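Local coordinates for protein MFP2b (Ascaris suum, PDB 2BJR) that enhances polymerisation of the major sperm protein (MSP), probably promoting the amoeboid motility of nematode sperm, and binds a zinc ion, at residues A36-N41 with S59-N63; R43-G47 with R113-P119. All coordinates share one frame; numbering follows the deposited sequence.

Both contacts lie in the first cytosolic motility protein region of MFP2b, away from the zinc site; their centres are each about 23 Å from the centre of the chain and about 9 Å from each other. Along the chain they alternate: 36-41, 43-47, 59-63, 113-119. The first three segments belong to consecutive strands of one antiparallel sheet, in which strand 43-52 runs between 34-40 and 55-62. Contact 1 spans that middle strand on one face; contact 2 leaves from the other face, toward strand 117-122 edging a four-stranded sheet. Backbone bonds between Met45 and Trp38 and between Gly47 and Ala36 join them. Met45 points to the face of contact 1, His46 to that of contact 2.

Contact 1 of 2, residues A36-N41 with S59-N63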
# COMPACT_ATOMS: atom_id res chain seq x y z
N ALA A 36 -4.42 -12.90 -0.84
CA ALA A 36 -5.63 -13.36 -1.51
C ALA A 36 -5.76 -14.85 -1.49
O ALA A 36 -4.80 -15.59 -1.26
CB ALA A 36 -5.71 -12.87 -2.92
N LEU A 37 -6.99 -15.27 -1.67
CA LEU A 37 -7.40 -16.69 -1.53
C LEU A 37 -8.41 -17.08 -2.60
O LEU A 37 -9.36 -16.36 -2.90
CB LEU A 37 -8.00 -16.91 -0.13
CG LEU A 37 -8.65 -18.29 0.14
CD1 LEU A 37 -7.59 -19.43 0.14
CD2 LEU A 37 -9.38 -18.19 1.49
N TRP A 38 -8.22 -18.28 -3.15
CA TRP A 38 -9.14 -18.83 -4.15
C TRP A 38 -9.29 -20.33 -3.89
O TRP A 38 -8.50 -20.94 -3.15
CB TRP A 38 -8.55 -18.58 -5.54
CG TRP A 38 -9.39 -19.02 -6.75
CD1 TRP A 38 -10.59 -18.55 -7.18
CD2 TRP A 38 -9.01 -20.04 -7.68
NE1 TRP A 38 -10.98 -19.23 -8.31
CE2 TRP A 38 -10.02 -20.14 -8.65
CE3 TRP A 38 -7.90 -20.87 -7.79
CZ2 TRP A 38 -9.97 -21.06 -9.70
CZ3 TRP A 38 -7.85 -21.77 -8.87
CH2 TRP A 38 -8.87 -21.84 -9.80
N TYR A 39 -10.35 -20.89 -4.46
CA TYR A 39 -10.66 -22.32 -4.29
C TYR A 39 -10.90 -22.93 -5.64
O TYR A 39 -11.49 -22.31 -6.52
CB TYR A 39 -11.92 -22.53 -3.45
CG TYR A 39 -11.73 -22.23 -2.00
CD1 TYR A 39 -11.79 -20.94 -1.57
CD2 TYR A 39 -11.55 -23.22 -1.08
CE1 TYR A 39 -11.66 -20.64 -0.26
CE2 TYR A 39 -11.43 -22.93 0.24
CZ TYR A 39 -11.45 -21.63 0.65
OH TYR A 39 -11.35 -21.30 1.98
N LYS A 40 -10.42 -24.15 -5.81
CA LYS A 40 -10.73 -24.94 -6.98
C LYS A 40 -11.16 -26.31 -6.47
O LYS A 40 -10.37 -26.97 -5.82
CB LYS A 40 -9.48 -25.08 -7.83
CG LYS A 40 -9.68 -25.91 -9.09
CD LYS A 40 -10.44 -25.18 -10.12
CE LYS A 40 -10.57 -25.97 -11.41
NZ LYS A 40 -11.26 -25.10 -12.38
N ASN A 41 -12.42 -26.68 -6.73
CA ASN A 41 -12.95 -27.99 -6.34
C ASN A 41 -12.79 -28.21 -4.83
O ASN A 41 -12.32 -29.25 -4.41
CB ASN A 41 -12.24 -29.10 -7.15
CG ASN A 41 -12.43 -28.97 -8.73
OD1 ASN A 41 -13.53 -28.66 -9.23
ND2 ASN A 41 -11.36 -29.24 -9.47
N SER A 59 -3.81 -12.89 -9.12
CA SER A 59 -2.98 -13.94 -9.72
C SER A 59 -2.82 -15.11 -8.79
O SER A 59 -2.46 -14.93 -7.61
CB SER A 59 -1.60 -13.39 -10.08
OG SER A 59 -0.77 -14.39 -10.65
N PHE A 60 -3.07 -16.33 -9.29
CA PHE A 60 -2.94 -17.55 -8.51
C PHE A 60 -2.22 -18.59 -9.39
O PHE A 60 -2.44 -18.59 -10.60
CB PHE A 60 -4.31 -18.12 -8.08
CG PHE A 60 -5.07 -17.24 -7.14
CD1 PHE A 60 -5.80 -16.20 -7.62
CD2 PHE A 60 -4.95 -17.40 -5.76
CE1 PHE A 60 -6.47 -15.36 -6.78
CE2 PHE A 60 -5.64 -16.58 -4.90
CZ PHE A 60 -6.37 -15.56 -5.40
N PRO A 61 -1.36 -19.39 -8.81
CA PRO A 61 -0.73 -20.52 -9.50
C PRO A 61 -1.57 -21.80 -9.43
O PRO A 61 -1.93 -22.28 -8.37
CB PRO A 61 0.57 -20.71 -8.74
CG PRO A 61 0.35 -20.12 -7.39
CD PRO A 61 -0.83 -19.25 -7.45
N TYR A 62 -1.90 -22.32 -10.59
CA TYR A 62 -2.69 -23.56 -10.68
C TYR A 62 -2.44 -24.24 -12.02
O TYR A 62 -2.43 -23.57 -13.04
CB TYR A 62 -4.15 -23.22 -10.57
CG TYR A 62 -5.06 -24.41 -10.70
CD1 TYR A 62 -5.12 -25.38 -9.71
CD2 TYR A 62 -5.86 -24.57 -11.85
CE1 TYR A 62 -5.97 -26.51 -9.84
CE2 TYR A 62 -6.69 -25.67 -11.99
CZ TYR A 62 -6.74 -26.64 -11.00
OH TYR A 62 -7.61 -27.70 -11.16
N ASN A 63 -2.38 -25.58 -12.03
CA ASN A 63 -2.24 -26.33 -13.29
C ASN A 63 -1.01 -25.74 -14.01
O ASN A 63 -1.05 -25.53 -15.24
CB ASN A 63 -3.54 -26.20 -14.12
CG ASN A 63 -3.64 -27.14 -15.34
OD1 ASN A 63 -2.88 -28.11 -15.51
ND2 ASN A 63 -4.62 -26.85 -16.21
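The phenol oxygen of Tyr62 sits against the aliphatic part of Lys40, with OH 3.4 Å from Lys40 CG and equally far from Lys40 CE. These are van der Waals contacts rather than hydrogen bonds. They close the outer end of an aromatic cluster on one face of a beta meander, where strands 34-40 and 55-62 flank strand 43-52 and segments 36-40 and 59-62 lie at 42° to each other. A bend at chi2 (74°) brings the lysine chain across Tyr62 at about a right angle.

Deeper in the cluster, Trp38 holds the two rings of the other strand together. Its CG lies anti to the backbone N (chi1 -177°), which carries the indole toward Tyr62; the edge of its six-membered ring faces the Tyr62 ring in a T-shaped pair, centroids 5.9 Å apart. At its root, Trp38 CB stands 3.6 Å from the Phe60 centroid, directly over that ring's face, in a CH-pi contact. Phe60 crosses the intervening strand at Gly47, its CE2 3.5 Å from Gly47 N, where the absence of a side chain probably helps, and its side chain also touches Ile77. The indole nitrogen turns elsewhere, donating to Leu73 O, while Ala36 CB packs 3.7 Å from Phe60 CZ.

Contact 2 of 2, residues R43-G47 with R113-P119; sequences RPMHG and RCGDSFP
The imidazole of His46 fits between Ser117 and Cys114 at its edge and Pro119 over one face. The proline ring covers that face: Pro119 CD stands 3.6 Å from the imidazole centroid, only 10° off the ring normal, a CH-pi contact, and Pro119 CG extends along the ring over its carbon side. At the edge, His46 ND1 and Ser117 OG share a hydrogen bond of 2.7 Å in which either may be the donor. The same hydroxyl receives a weak bond from the backbone, His46 N to Ser117 OG at 3.1 Å, so one serine oxygen ties down both the main chain and the ring of the histidine. Two torsions make this possible: His46 CG lies beside its own backbone N (chi1 -67°), bringing ND1 and N to a common partner, while Ser117 OG is extended away from its N. Cys114 SG approaches the ring edge at NE2, 3.3 Å away. Beyond the histidine, Pro44 CG rests 3.2 Å from Cys114 O.

Cys114 to Ser117 form a type II' beta turn closed by reciprocal backbone bonds, with Gly115 at its positive-phi position. Arg113 braces the turn side-on, NE and NH2 both donating to Gly115 O, with the NE bond at 2.9 Å. Trp11 and Tyr133 also pack on His46. Segments 43-47 and 117-119 run nearly parallel, at 15°: the outermost strand of the four-stranded antiparallel sheet lies against strand 43-52 of the six-stranded one, joining the two sheets.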
# COMPACT_ATOMS: atom_id res chain seq x y z
N ARG A 43 -10.59 -26.99 -2.83
CA ARG A 43 -9.23 -26.94 -2.31
C ARG A 43 -8.74 -25.46 -2.31
O ARG A 43 -8.75 -24.82 -3.35
CB ARG A 43 -8.31 -27.80 -3.19
CG ARG A 43 -6.83 -27.76 -2.81
CD ARG A 43 -5.90 -28.76 -3.56
NE ARG A 43 -4.71 -28.06 -4.08
CZ ARG A 43 -4.68 -27.35 -5.22
NH1 ARG A 43 -5.76 -27.25 -5.98
NH2 ARG A 43 -3.57 -26.73 -5.60
N PRO A 44 -8.34 -24.95 -1.16
CA PRO A 44 -7.88 -23.56 -1.05
C PRO A 44 -6.46 -23.41 -1.58
O PRO A 44 -5.60 -24.28 -1.38
CB PRO A 44 -7.91 -23.30 0.49
CG PRO A 44 -7.68 -24.65 1.11
CD PRO A 44 -8.31 -25.63 0.14
N MSE A 45 -6.21 -22.29 -2.23
CA MSE A 45 -4.84 -21.88 -2.45
C MSE A 45 -4.67 -20.38 -2.35
O MSE A 45 -5.53 -19.65 -2.79
CB MSE A 45 -4.40 -22.35 -3.82
CG MSE A 45 -5.18 -21.81 -4.89
SE MSE A 45 -4.91 -22.97 -6.59
CE MSE A 45 -6.45 -24.21 -6.21
N HIS A 46 -3.53 -19.95 -1.82
CA HIS A 46 -3.29 -18.51 -1.68
C HIS A 46 -2.57 -17.91 -2.90
O HIS A 46 -1.93 -18.65 -3.66
CB HIS A 46 -2.56 -18.24 -0.36
CG HIS A 46 -3.41 -18.52 0.83
ND1 HIS A 46 -3.31 -19.69 1.53
CD2 HIS A 46 -4.37 -17.79 1.45
CE1 HIS A 46 -4.20 -19.69 2.51
NE2 HIS A 46 -4.85 -18.55 2.49
N GLY A 47 -2.70 -16.59 -3.06
CA GLY A 47 -2.18 -15.86 -4.19
C GLY A 47 -2.17 -14.40 -3.78
O GLY A 47 -2.11 -14.07 -2.58
N ARG A 113 -3.42 -20.09 8.05
CA ARG A 113 -3.54 -21.13 7.02
C ARG A 113 -4.99 -21.30 6.61
O ARG A 113 -5.91 -20.94 7.37
CB ARG A 113 -3.00 -22.45 7.52
CG ARG A 113 -3.81 -23.02 8.67
CD ARG A 113 -3.15 -24.19 9.32
NE ARG A 113 -3.08 -25.32 8.38
CZ ARG A 113 -2.45 -26.45 8.64
NH1 ARG A 113 -1.80 -26.60 9.79
NH2 ARG A 113 -2.43 -27.43 7.74
N CYS A 114 -5.18 -21.84 5.41
CA CYS A 114 -6.49 -22.36 4.95
C CYS A 114 -6.24 -23.75 4.45
O CYS A 114 -5.56 -23.96 3.46
CB CYS A 114 -7.12 -21.49 3.88
SG CYS A 114 -7.32 -19.76 4.33
N GLY A 115 -6.69 -24.74 5.20
CA GLY A 115 -6.39 -26.12 4.85
C GLY A 115 -4.89 -26.33 4.83
O GLY A 115 -4.17 -25.97 5.76
N ASP A 116 -4.38 -26.82 3.73
CA ASP A 116 -2.94 -27.06 3.67
C ASP A 116 -2.16 -25.88 3.03
O ASP A 116 -0.98 -25.99 2.86
CB ASP A 116 -2.64 -28.33 2.88
CG ASP A 116 -2.84 -29.62 3.70
OD1 ASP A 116 -2.74 -29.62 4.94
OD2 ASP A 116 -3.03 -30.69 3.12
N SER A 117 -2.84 -24.79 2.71
CA SER A 117 -2.19 -23.68 2.01
C SER A 117 -1.93 -22.57 3.00
O SER A 117 -2.80 -22.23 3.83
CB SER A 117 -3.05 -23.22 0.88
OG SER A 117 -2.62 -21.98 0.33
N PHE A 118 -0.74 -21.97 2.91
CA PHE A 118 -0.52 -20.72 3.60
C PHE A 118 0.21 -19.70 2.74
O PHE A 118 1.06 -20.08 1.93
CB PHE A 118 0.20 -20.90 4.88
CG PHE A 118 1.45 -21.65 4.79
CD1 PHE A 118 2.67 -21.00 4.84
CD2 PHE A 118 1.43 -23.03 4.80
CE1 PHE A 118 3.86 -21.73 4.82
CE2 PHE A 118 2.61 -23.75 4.77
CZ PHE A 118 3.82 -23.12 4.79
N PRO A 119 -0.13 -18.44 2.91
CA PRO A 119 0.60 -17.40 2.18
C PRO A 119 2.08 -17.39 2.49
O PRO A 119 2.48 -17.64 3.65
CB PRO A 119 -0.07 -16.12 2.65
CG PRO A 119 -1.42 -16.55 3.12
CD PRO A 119 -1.23 -17.89 3.73